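Local coordinates for protein decapping nuclease RAI1 (Candida albicans, PDB 5BUD) that removes non-canonical caps such as NAD from the 5' ends of RNAs with the help of divalent metal ions, and binds and stimulates the exoribonuclease RAT1, at residues A[23-28]-A[204-209]; A[44-49]-A[227-232]; A[244-249]-A[279-284]. All blocks are in the same frame, centred on the assembly; numbering follows the deposited sequence.

Interaction 1 of 3, residues A[23-28]-A[204-209]; sequences LFSYAR and EQYLSV
Tyr26 and Leu207 exchange two backbone hydrogen bonds, Leu207 N to Tyr26 O at 2.8 Å and Tyr26 N to Leu207 O at 2.9 Å, and Arg28 and Gln205 form the next such antiparallel pair. At the other end Val209 N binds Phe24 O, while Val209 O takes the amide of Leu23 at 2.8 Å and that of Phe24 only weakly: Leu23 and Phe24 together oppose Val209 in a classic beta bulge. The amide of Gln205 lies flat on the guanidinium of Arg28, planes 7° apart, with Gln205 OE1 3.3 Å above the middle of that group. This is a stack and not a hydrogen bond, because OE1 lies above the plane in which the N-H groups point; Arg28 NE bonds Tyr203 O and NH1 bonds Asn74 OD1. Two CH-pi contacts follow on the same face of the strands. Leu207 CB sits 4.1 Å from the centroid of the Tyr26 ring, and Val209 CB 3.9 Å from that of Phe24; Val209 CG2 also reaches the rim of Tyr26. Both rings leave the backbone with CG between N and the carbonyl carbon (chi1 64° for Tyr26), a turn that swings them back over the partner strand. Helix 78-92 covers this aromatic side through Leu81 and Ala84, whereas strand 217-228 continues the sheet beyond 205-209, and strand 34-35 pairs with 23-28.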
loop_
_atom_site.group_PDB
_atom_site.type_symbol
_atom_site.label_atom_id
_atom_site.label_comp_id
_atom_site.label_asym_id
_atom_site.label_seq_id
_atom_site.Cartn_x
_atom_site.Cartn_y
_atom_site.Cartn_z
ATOM N N LEU A 23 8.655 -2.320 13.044
ATOM C CA LEU A 23 8.443 -2.226 14.487
ATOM C C LEU A 23 7.749 -3.487 14.972
ATOM O O LEU A 23 8.208 -4.115 15.923
ATOM C CB LEU A 23 7.598 -0.987 14.829
ATOM C CG LEU A 23 8.161 0.374 14.370
ATOM C CD1 LEU A 23 7.244 1.532 14.767
ATOM C CD2 LEU A 23 9.572 0.599 14.903
ATOM N N PHE A 24 6.636 -3.842 14.336
ATOM C CA PHE A 24 5.916 -5.063 14.646
ATOM C C PHE A 24 5.034 -5.419 13.461
ATOM O O PHE A 24 5.051 -4.716 12.449
ATOM C CB PHE A 24 5.046 -4.874 15.920
ATOM C CG PHE A 24 4.003 -3.786 15.783
ATOM C CD1 PHE A 24 4.295 -2.496 16.127
ATOM C CD2 PHE A 24 2.754 -4.070 15.276
ATOM C CE1 PHE A 24 3.373 -1.495 15.975
ATOM C CE2 PHE A 24 1.802 -3.071 15.133
ATOM C CZ PHE A 24 2.117 -1.780 15.471
ATOM N N SER A 25 4.251 -6.490 13.610
ATOM C CA SER A 25 3.290 -6.908 12.630
ATOM C C SER A 25 2.015 -7.379 13.293
ATOM O O SER A 25 1.992 -7.638 14.490
ATOM C CB SER A 25 3.844 -8.063 11.817
ATOM O OG SER A 25 4.229 -9.106 12.680
ATOM N N TYR A 26 0.982 -7.526 12.477
ATOM C CA TYR A 26 -0.269 -8.114 12.883
ATOM C C TYR A 26 -0.886 -8.678 11.604
ATOM O O TYR A 26 -0.253 -8.605 10.541
ATOM C CB TYR A 26 -1.144 -7.078 13.617
ATOM C CG TYR A 26 -1.624 -5.874 12.849
ATOM C CD1 TYR A 26 -0.766 -4.846 12.510
ATOM C CD2 TYR A 26 -2.954 -5.739 12.497
ATOM C CE1 TYR A 26 -1.201 -3.719 11.822
ATOM C CE2 TYR A 26 -3.405 -4.627 11.806
ATOM C CZ TYR A 26 -2.520 -3.615 11.468
ATOM O OH TYR A 26 -2.999 -2.525 10.784
ATOM N N ALA A 27 -2.091 -9.241 11.685
ATOM C CA ALA A 27 -2.625 -9.992 10.584
ATOM C C ALA A 27 -4.136 -9.894 10.547
ATOM O O ALA A 27 -4.760 -9.474 11.534
ATOM C CB ALA A 27 -2.175 -11.452 10.707
ATOM N N ARG A 28 -4.716 -10.258 9.409
ATOM C CA ARG A 28 -6.156 -10.466 9.294
ATOM C C ARG A 28 -6.401 -11.906 8.887
ATOM O O ARG A 28 -5.769 -12.387 7.945
ATOM C CB ARG A 28 -6.753 -9.532 8.267
ATOM C CG ARG A 28 -8.252 -9.355 8.428
ATOM C CD ARG A 28 -8.739 -8.209 7.564
ATOM N NE ARG A 28 -8.666 -8.572 6.155
ATOM C CZ ARG A 28 -9.011 -7.778 5.161
ATOM N NH1 ARG A 28 -9.494 -6.571 5.409
ATOM N NH2 ARG A 28 -8.888 -8.197 3.916
ATOM N N GLU A 204 -7.367 -12.975 3.972
ATOM C CA GLU A 204 -6.166 -13.129 4.774
ATOM C C GLU A 204 -5.142 -12.066 4.399
ATOM O O GLU A 204 -4.971 -11.776 3.219
ATOM C CB GLU A 204 -5.562 -14.514 4.573
ATOM C CG GLU A 204 -6.443 -15.675 5.045
ATOM C CD GLU A 204 -5.812 -17.005 4.670
ATOM O OE1 GLU A 204 -5.893 -17.387 3.478
ATOM O OE2 GLU A 204 -5.210 -17.644 5.557
ATOM N N GLN A 205 -4.475 -11.507 5.405
ATOM C CA GLN A 205 -3.484 -10.455 5.203
ATOM C C GLN A 205 -2.439 -10.510 6.301
ATOM O O GLN A 205 -2.754 -10.823 7.455
ATOM C CB GLN A 205 -4.106 -9.066 5.337
ATOM C CG GLN A 205 -5.202 -8.679 4.387
ATOM C CD GLN A 205 -5.630 -7.232 4.640
ATOM O OE1 GLN A 205 -5.796 -6.802 5.801
ATOM N NE2 GLN A 205 -5.801 -6.479 3.570
ATOM N N TYR A 206 -1.208 -10.165 5.945
ATOM C CA TYR A 206 -0.152 -9.951 6.890
ATOM C C TYR A 206 0.284 -8.498 6.775
ATOM O O TYR A 206 0.669 -8.040 5.677
ATOM C CB TYR A 206 1.003 -10.858 6.566
ATOM C CG TYR A 206 2.208 -10.704 7.452
ATOM C CD1 TYR A 206 2.293 -11.331 8.692
ATOM C CD2 TYR A 206 3.282 -9.957 7.038
ATOM C CE1 TYR A 206 3.433 -11.184 9.490
ATOM C CE2 TYR A 206 4.402 -9.818 7.813
ATOM C CZ TYR A 206 4.487 -10.446 9.016
ATOM O OH TYR A 206 5.649 -10.237 9.739
ATOM N N LEU A 207 0.231 -7.782 7.893
ATOM C CA LEU A 207 0.552 -6.375 7.903
ATOM C C LEU A 207 1.782 -6.055 8.720
ATOM O O LEU A 207 1.881 -6.411 9.903
ATOM C CB LEU A 207 -0.632 -5.537 8.389
ATOM C CG LEU A 207 -1.884 -5.726 7.519
ATOM C CD1 LEU A 207 -2.827 -6.698 8.203
ATOM C CD2 LEU A 207 -2.586 -4.401 7.273
ATOM N N SER A 208 2.693 -5.328 8.085
ATOM C CA SER A 208 3.871 -4.814 8.725
ATOM C C SER A 208 3.613 -3.362 9.091
ATOM O O SER A 208 3.043 -2.591 8.312
ATOM C CB SER A 208 5.047 -4.879 7.757
ATOM O OG SER A 208 6.264 -4.527 8.359
ATOM N N VAL A 209 4.063 -2.991 10.272
ATOM C CA VAL A 209 4.117 -1.615 10.688
ATOM C C VAL A 209 5.570 -1.238 10.830
ATOM O O VAL A 209 6.317 -1.845 11.609
ATOM C CB VAL A 209 3.366 -1.379 12.004
ATOM C CG1 VAL A 209 3.489 0.067 12.431
ATOM C CG2 VAL A 209 1.907 -1.701 11.804
#

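Interaction 2 of 3, residues A[44-49]-A[227-232]; sequences SYYYLP and CCWDYL
Ser44 and Tyr46 clasp Cys228 from the two ends of a single bridge: Cys228 N donates to Ser44 O, and Tyr46 N to Cys228 O, each at 2.8 Å, with Tyr45 CA facing Cys228 CA between them. Next to this bridge the ring of Tyr45 lies beside the Cys228 side chain, its CE2 3.6 Å from SG. The sulfur approaches obliquely, 61° off the ring normal, in a sulfur-aromatic contact. SG is anti to the backbone N (chi1 179°), which carries it alongside the ring. Farther out, the Tyr45 hydroxyl shares a water with Leu232 N, 2.8 Å from OH and 3.0 Å from the amide, so the polar end of the ring is tied to the chain beyond the turn. Strand 45-46 also pairs with strand 179-180, and Cys227 and Cys228 end strand 217-228, just after the manganese ligand Asp226; the bridge thus joins a small two-stranded sheet to the strand carrying that ligand in this PD-(D/E)XK nuclease. Cys227 SG lies at the edge of the Tyr46 ring, 5.5 Å from its centroid, and packs on Tyr46 CB. On the other side of Tyr46, CD2 meets Trp229 CZ3 at 3.8 Å; the two ring planes are only 20° apart but slid so far that they barely overlap. A second water lies between Tyr46 O and Trp229 O, but at 2.5 Å from each it is unusually close, so this bridge is doubtful. Trp229 in turn makes a cation-pi contact with Lys279, and Asp230 holds its own turn by accepting from Tyr231 N while OD1 also meets His242. Leu246 and Val294 pack against the Tyr46 side chain.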
loop_
_atom_site.group_PDB
_atom_site.type_symbol
_atom_site.label_atom_id
_atom_site.label_comp_id
_atom_site.label_asym_id
_atom_site.label_seq_id
_atom_site.Cartn_x
_atom_site.Cartn_y
_atom_site.Cartn_z
ATOM N N SER A 44 3.220 -15.860 4.428
ATOM C CA SER A 44 3.557 -16.845 3.392
ATOM C C SER A 44 4.959 -16.615 2.785
ATOM O O SER A 44 5.568 -15.559 2.958
ATOM C CB SER A 44 2.489 -16.853 2.300
ATOM O OG SER A 44 2.586 -15.676 1.455
ATOM N N TYR A 45 5.439 -17.603 2.047
ATOM C CA TYR A 45 6.771 -17.604 1.464
ATOM C C TYR A 45 6.659 -17.825 -0.031
ATOM O O TYR A 45 5.791 -18.563 -0.495
ATOM C CB TYR A 45 7.638 -18.690 2.132
ATOM C CG TYR A 45 7.824 -18.401 3.594
ATOM C CD1 TYR A 45 6.842 -18.754 4.539
ATOM C CD2 TYR A 45 8.923 -17.677 4.029
ATOM C CE1 TYR A 45 7.002 -18.426 5.880
ATOM C CE2 TYR A 45 9.085 -17.339 5.350
ATOM C CZ TYR A 45 8.123 -17.718 6.272
ATOM O OH TYR A 45 8.324 -17.353 7.558
ATOM N N TYR A 46 7.527 -17.165 -0.792
ATOM C CA TYR A 46 7.506 -17.270 -2.238
ATOM C C TYR A 46 8.016 -18.647 -2.654
ATOM O O TYR A 46 9.053 -19.077 -2.178
ATOM C CB TYR A 46 8.415 -16.187 -2.884
ATOM C CG TYR A 46 8.296 -16.180 -4.371
ATOM C CD1 TYR A 46 7.162 -15.687 -4.979
ATOM C CD2 TYR A 46 9.278 -16.749 -5.179
ATOM C CE1 TYR A 46 7.018 -15.709 -6.363
ATOM C CE2 TYR A 46 9.133 -16.785 -6.568
ATOM C CZ TYR A 46 8.009 -16.236 -7.147
ATOM O OH TYR A 46 7.814 -16.262 -8.519
ATOM N N TYR A 47 7.285 -19.320 -3.523
ATOM C CA TYR A 47 7.730 -20.594 -4.097
ATOM C C TYR A 47 7.032 -20.885 -5.424
ATOM O O TYR A 47 5.848 -21.255 -5.455
ATOM C CB TYR A 47 7.507 -21.759 -3.109
ATOM C CG TYR A 47 8.145 -23.051 -3.585
ATOM C CD1 TYR A 47 7.377 -24.083 -4.101
ATOM C CD2 TYR A 47 9.524 -23.207 -3.562
ATOM C CE1 TYR A 47 7.960 -25.264 -4.539
ATOM C CE2 TYR A 47 10.120 -24.372 -4.016
ATOM C CZ TYR A 47 9.330 -25.393 -4.506
ATOM O OH TYR A 47 9.920 -26.552 -4.973
ATOM N N LEU A 48 7.763 -20.693 -6.532
ATOM C CA LEU A 48 7.207 -20.900 -7.868
ATOM C C LEU A 48 8.320 -21.318 -8.859
ATOM O O LEU A 48 8.950 -20.463 -9.487
ATOM C CB LEU A 48 6.515 -19.628 -8.357
ATOM C CG LEU A 48 5.729 -19.783 -9.646
ATOM C CD1 LEU A 48 4.747 -20.938 -9.524
ATOM C CD2 LEU A 48 5.013 -18.481 -9.984
ATOM N N PRO A 49 8.617 -22.624 -8.923
ATOM C CA PRO A 49 9.660 -23.149 -9.824
ATOM C C PRO A 49 9.286 -23.008 -11.303
ATOM O O PRO A 49 8.117 -23.129 -11.668
ATOM C CB PRO A 49 9.731 -24.642 -9.461
ATOM C CG PRO A 49 9.014 -24.785 -8.143
ATOM C CD PRO A 49 7.991 -23.686 -8.115
ATOM N N CYS A 227 4.470 -11.548 0.622
ATOM C CA CYS A 227 5.156 -12.762 1.061
ATOM C C CYS A 227 6.584 -12.489 1.432
ATOM O O CYS A 227 7.064 -11.351 1.328
ATOM C CB CYS A 227 5.060 -13.889 0.005
ATOM S SG CYS A 227 5.888 -13.568 -1.586
ATOM N N CYS A 228 7.240 -13.550 1.905
ATOM C CA CYS A 228 8.617 -13.537 2.304
ATOM C C CYS A 228 9.426 -14.377 1.279
ATOM O O CYS A 228 8.978 -15.414 0.806
ATOM C CB CYS A 228 8.736 -14.109 3.700
ATOM S SG CYS A 228 10.418 -14.174 4.341
ATOM N N TRP A 229 10.619 -13.921 0.950
ATOM C CA TRP A 229 11.405 -14.498 -0.171
ATOM C C TRP A 229 11.960 -15.894 0.112
ATOM O O TRP A 229 11.843 -16.815 -0.719
ATOM C CB TRP A 229 12.545 -13.532 -0.527
ATOM C CG TRP A 229 13.600 -14.026 -1.487
ATOM C CD1 TRP A 229 14.946 -14.154 -1.236
ATOM C CD2 TRP A 229 13.419 -14.355 -2.851
ATOM N NE1 TRP A 229 15.602 -14.595 -2.356
ATOM C CE2 TRP A 229 14.694 -14.713 -3.372
ATOM C CE3 TRP A 229 12.314 -14.403 -3.692
ATOM C CZ2 TRP A 229 14.871 -15.135 -4.679
ATOM C CZ3 TRP A 229 12.507 -14.791 -5.004
ATOM C CH2 TRP A 229 13.779 -15.157 -5.480
ATOM N N ASP A 230 12.551 -16.034 1.281
ATOM C CA ASP A 230 13.295 -17.243 1.672
ATOM C C ASP A 230 12.995 -17.619 3.140
ATOM O O ASP A 230 12.490 -18.708 3.419
ATOM C CB ASP A 230 14.788 -16.980 1.486
ATOM C CG ASP A 230 15.178 -15.563 1.852
ATOM O OD1 ASP A 230 14.297 -14.829 2.411
ATOM O OD2 ASP A 230 16.347 -15.177 1.592
ATOM N N TYR A 231 13.301 -16.715 4.060
ATOM C CA TYR A 231 13.044 -16.922 5.495
ATOM C C TYR A 231 12.874 -15.563 6.136
ATOM O O TYR A 231 13.370 -14.546 5.602
ATOM C CB TYR A 231 14.217 -17.669 6.171
ATOM C CG TYR A 231 15.525 -16.967 5.945
ATOM C CD1 TYR A 231 15.980 -15.997 6.825
ATOM C CD2 TYR A 231 16.291 -17.261 4.847
ATOM C CE1 TYR A 231 17.155 -15.332 6.596
ATOM C CE2 TYR A 231 17.478 -16.629 4.628
ATOM C CZ TYR A 231 17.892 -15.654 5.492
ATOM O OH TYR A 231 19.065 -15.002 5.226
ATOM N N LEU A 232 12.189 -15.542 7.283
ATOM C CA LEU A 232 12.044 -14.332 8.083
ATOM C C LEU A 232 13.135 -14.302 9.134
ATOM O O LEU A 232 13.135 -15.132 10.019
ATOM C CB LEU A 232 10.677 -14.303 8.758
ATOM C CG LEU A 232 10.306 -13.035 9.523
ATOM C CD1 LEU A 232 10.054 -11.878 8.552
ATOM C CD2 LEU A 232 9.082 -13.267 10.389
HETATM O O HOH W 1 10.965 -18.080 8.238
HETATM O O HOH W 2 10.571 -18.856 -0.159
#

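Interaction 3 of 3, residues A[244-249]-A[279-284]; sequences VELKTS and KIIYGF. With MN (manganese (II) ion), chain E; nucleotides of chain C.
Lys247 lays its CB over one face of the Tyr282 ring, 3.6 Å from the centroid in a CH-pi contact, while Ser249 CB touches the same ring at its edge. From there the lysine chain bends at chi2 (-74°), away from the ring and back over its own strand, where NZ forms a salt bridge to Glu245 OE1, met from above the carboxylate plane, and a 2.7 Å hydrogen bond to OP1 of U1 of chain C. Gln271 is a further partner of NZ. Glu245 and Leu246 point to opposite faces, yet both bind one manganese ion: Glu245 through OE1 at 2.1 Å and Leu246 through its carbonyl oxygen at 2.2 Å. Asp226, two phosphate oxygens of U1 and a water complete the site. The two strands run parallel, and with helix 255-275 between them they form a beta-alpha-beta unit of the PD-(D/E)XK nuclease core, whose E-X-K element is Glu245-Leu246-Lys247. Five backbone hydrogen bonds hold the register, among them Gly283 N to Lys247 O at 2.8 Å. On the face opposite Tyr282, the Leu246 and Ile281 side chains lie alongside each other, CD2 to CB 3.8 Å, and Val244 CG1 meets Ile281 CD1. Thr248, also on that face, hydrogen-bonds OP1 of U2 of chain C through OG1 at 2.7 Å.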
loop_
_atom_site.group_PDB
_atom_site.type_symbol
_atom_site.label_atom_id
_atom_site.label_comp_id
_atom_site.label_asym_id
_atom_site.label_seq_id
_atom_site.Cartn_x
_atom_site.Cartn_y
_atom_site.Cartn_z
ATOM N N VAL A 244 8.591 -9.470 -0.094
ATOM C CA VAL A 244 8.369 -9.446 -1.529
ATOM C C VAL A 244 6.970 -8.929 -1.806
ATOM O O VAL A 244 5.973 -9.263 -1.069
ATOM C CB VAL A 244 8.483 -10.857 -2.139
ATOM C CG1 VAL A 244 8.287 -10.820 -3.631
ATOM C CG2 VAL A 244 9.811 -11.505 -1.781
ATOM N N GLU A 245 6.884 -8.135 -2.870
ATOM C CA GLU A 245 5.630 -7.684 -3.454
ATOM C C GLU A 245 5.368 -8.403 -4.751
ATOM O O GLU A 245 6.250 -8.470 -5.640
ATOM C CB GLU A 245 5.681 -6.170 -3.699
ATOM C CG GLU A 245 4.461 -5.544 -4.348
ATOM C CD GLU A 245 3.170 -5.667 -3.556
ATOM O OE1 GLU A 245 2.122 -5.818 -4.236
ATOM O OE2 GLU A 245 3.189 -5.579 -2.287
ATOM N N LEU A 246 4.152 -8.924 -4.873
ATOM C CA LEU A 246 3.718 -9.611 -6.077
ATOM C C LEU A 246 2.839 -8.716 -6.925
ATOM O O LEU A 246 2.053 -7.924 -6.410
ATOM C CB LEU A 246 2.976 -10.932 -5.727
ATOM C CG LEU A 246 3.823 -11.880 -4.879
ATOM C CD1 LEU A 246 3.050 -13.155 -4.580
ATOM C CD2 LEU A 246 5.133 -12.285 -5.566
ATOM N N LYS A 247 2.987 -8.831 -8.233
ATOM C CA LYS A 247 2.121 -8.125 -9.193
ATOM C C LYS A 247 1.883 -9.036 -10.365
ATOM O O LYS A 247 2.663 -9.962 -10.611
ATOM C CB LYS A 247 2.813 -6.837 -9.718
ATOM C CG LYS A 247 3.207 -5.822 -8.660
ATOM C CD LYS A 247 1.995 -5.094 -8.142
ATOM C CE LYS A 247 2.376 -4.022 -7.151
ATOM N NZ LYS A 247 1.159 -3.692 -6.362
ATOM N N THR A 248 0.834 -8.757 -11.122
ATOM C CA THR A 248 0.626 -9.372 -12.422
ATOM C C THR A 248 0.459 -8.293 -13.475
ATOM O O THR A 248 0.029 -7.185 -13.182
ATOM C CB THR A 248 -0.576 -10.337 -12.477
ATOM O OG1 THR A 248 -1.801 -9.627 -12.216
ATOM C CG2 THR A 248 -0.418 -11.463 -11.478
ATOM N N SER A 249 0.853 -8.619 -14.706
ATOM C CA SER A 249 0.624 -7.757 -15.848
ATOM C C SER A 249 0.471 -8.574 -17.117
ATOM O O SER A 249 0.886 -9.718 -17.169
ATOM C CB SER A 249 1.785 -6.800 -16.057
ATOM O OG SER A 249 1.277 -5.636 -16.658
ATOM N N LYS A 279 12.138 -6.442 -3.149
ATOM C CA LYS A 279 11.891 -7.353 -4.270
ATOM C C LYS A 279 10.447 -7.205 -4.769
ATOM O O LYS A 279 9.474 -7.273 -3.964
ATOM C CB LYS A 279 12.178 -8.806 -3.835
ATOM C CG LYS A 279 13.649 -9.161 -3.695
ATOM C CD LYS A 279 13.841 -10.646 -3.389
ATOM C CE LYS A 279 15.308 -11.058 -3.416
ATOM N NZ LYS A 279 16.072 -10.247 -2.460
ATOM N N ILE A 280 10.303 -7.015 -6.083
ATOM C CA ILE A 280 9.008 -7.017 -6.771
ATOM C C ILE A 280 8.988 -8.065 -7.862
ATOM O O ILE A 280 9.855 -8.068 -8.754
ATOM C CB ILE A 280 8.716 -5.636 -7.417
ATOM C CG1 ILE A 280 8.882 -4.555 -6.381
ATOM C CG2 ILE A 280 7.343 -5.633 -8.055
ATOM C CD1 ILE A 280 8.810 -3.138 -6.883
ATOM N N ILE A 281 8.019 -8.976 -7.808
ATOM C CA ILE A 281 7.950 -10.090 -8.759
ATOM C C ILE A 281 6.690 -9.888 -9.588
ATOM O O ILE A 281 5.585 -9.789 -9.048
ATOM C CB ILE A 281 7.942 -11.452 -8.037
ATOM C CG1 ILE A 281 9.259 -11.618 -7.289
ATOM C CG2 ILE A 281 7.704 -12.603 -8.993
ATOM C CD1 ILE A 281 9.492 -12.940 -6.614
ATOM N N TYR A 282 6.864 -9.823 -10.894
ATOM C CA TYR A 282 5.761 -9.749 -11.835
ATOM C C TYR A 282 5.468 -11.098 -12.456
ATOM O O TYR A 282 6.364 -11.792 -12.962
ATOM C CB TYR A 282 6.046 -8.713 -12.944
ATOM C CG TYR A 282 5.614 -7.326 -12.578
ATOM C CD1 TYR A 282 6.404 -6.537 -11.773
ATOM C CD2 TYR A 282 4.404 -6.792 -13.048
ATOM C CE1 TYR A 282 6.027 -5.257 -11.445
ATOM C CE2 TYR A 282 4.011 -5.522 -12.680
ATOM C CZ TYR A 282 4.839 -4.773 -11.873
ATOM O OH TYR A 282 4.517 -3.505 -11.499
ATOM N N GLY A 283 4.208 -11.494 -12.376
ATOM C CA GLY A 283 3.705 -12.606 -13.182
ATOM C C GLY A 283 3.095 -12.030 -14.452
ATOM O O GLY A 283 2.095 -11.321 -14.374
ATOM N N PHE A 284 3.739 -12.292 -15.596
ATOM C CA PHE A 284 3.243 -11.864 -16.907
ATOM C C PHE A 284 2.325 -12.931 -17.502
ATOM O O PHE A 284 2.703 -14.100 -17.605
ATOM C CB PHE A 284 4.425 -11.561 -17.849
ATOM C CG PHE A 284 5.173 -10.318 -17.472
ATOM C CD1 PHE A 284 4.608 -9.080 -17.684
ATOM C CD2 PHE A 284 6.398 -10.391 -16.846
ATOM C CE1 PHE A 284 5.264 -7.925 -17.312
ATOM C CE2 PHE A 284 7.064 -9.254 -16.472
ATOM C CZ PHE A 284 6.498 -8.019 -16.692
HETATM MN MN MN E . 0.826 -7.478 -4.603
ATOM P P U C 2 -2.363 -7.267 -9.217
ATOM O OP1 U C 2 -1.594 -8.404 -9.801
ATOM O OP2 U C 2 -1.629 -6.052 -8.794
ATOM O "O5'" U C 2 -3.485 -6.752 -10.220
ATOM C "C5'" U C 2 -4.321 -7.632 -10.991
ATOM C "C4'" U C 2 -5.433 -6.857 -11.673
ATOM O "O4'" U C 2 -6.245 -6.144 -10.700
ATOM C "C3'" U C 2 -5.028 -5.770 -12.656
ATOM O "O3'" U C 2 -4.616 -6.376 -13.874
ATOM C "C2'" U C 2 -6.326 -4.983 -12.748
ATOM O "O2'" U C 2 -7.336 -5.676 -13.459
ATOM C "C1'" U C 2 -6.749 -4.955 -11.282
ATOM N N1 U C 2 -6.247 -3.797 -10.521
ATOM C C2 U C 2 -6.950 -2.608 -10.639
ATOM O O2 U C 2 -7.938 -2.490 -11.345
ATOM N N3 U C 2 -6.437 -1.561 -9.915
ATOM C C4 U C 2 -5.324 -1.577 -9.096
ATOM O O4 U C 2 -5.002 -0.556 -8.494
ATOM C C5 U C 2 -4.661 -2.844 -9.018
ATOM C C6 U C 2 -5.138 -3.886 -9.710
ATOM O OP3 U C 1 -1.358 -4.077 -4.231
ATOM P P U C 1 -1.271 -5.533 -4.525
ATOM O OP1 U C 1 -0.464 -5.817 -5.750
ATOM O OP2 U C 1 -0.925 -6.334 -3.299
ATOM O "O5'" U C 1 -2.794 -5.888 -4.872
ATOM C "C5'" U C 1 -3.242 -7.247 -4.757
ATOM C "C4'" U C 1 -4.293 -7.577 -5.793
ATOM O "O4'" U C 1 -5.572 -7.030 -5.382
ATOM C "C3'" U C 1 -4.099 -7.037 -7.205
ATOM O "O3'" U C 1 -3.177 -7.842 -7.935
ATOM C "C2'" U C 1 -5.519 -7.160 -7.745
ATOM O "O2'" U C 1 -5.895 -8.493 -8.012
ATOM C "C1'" U C 1 -6.338 -6.720 -6.529
ATOM N N1 U C 1 -6.658 -5.285 -6.516
ATOM C C2 U C 1 -7.726 -4.882 -7.290
ATOM O O2 U C 1 -8.394 -5.658 -7.942
ATOM N N3 U C 1 -8.001 -3.540 -7.240
ATOM C C4 U C 1 -7.321 -2.574 -6.528
ATOM O O4 U C 1 -7.692 -1.403 -6.592
ATOM C C5 U C 1 -6.216 -3.066 -5.764
ATOM C C6 U C 1 -5.923 -4.372 -5.790
HETATM O O HOH W 3 -0.276 -9.229 -5.197
#

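In the fold
Strand 217-228 connects the three contacts: it pairs with strand 205-214 of interaction 1 on one side and with strand 243-250 of interaction 3 on the other, and its end forms part of interaction 2. Interactions 2 and 3 touch directly, by Cys227 O to Val244 N at 2.8 Å and by packing of Tyr46 CZ on Ile281 CD1 at 3.7 Å; their centres are about 13 Å apart. Interaction 1 lies about 20 Å, centre to centre, from interaction 3. Only interaction 3 supplies manganese ligands and grips the RNA. The Gln205 side chain nevertheless comes within about 6 Å of a manganese ion, and that of Ser44 within about 8 Å.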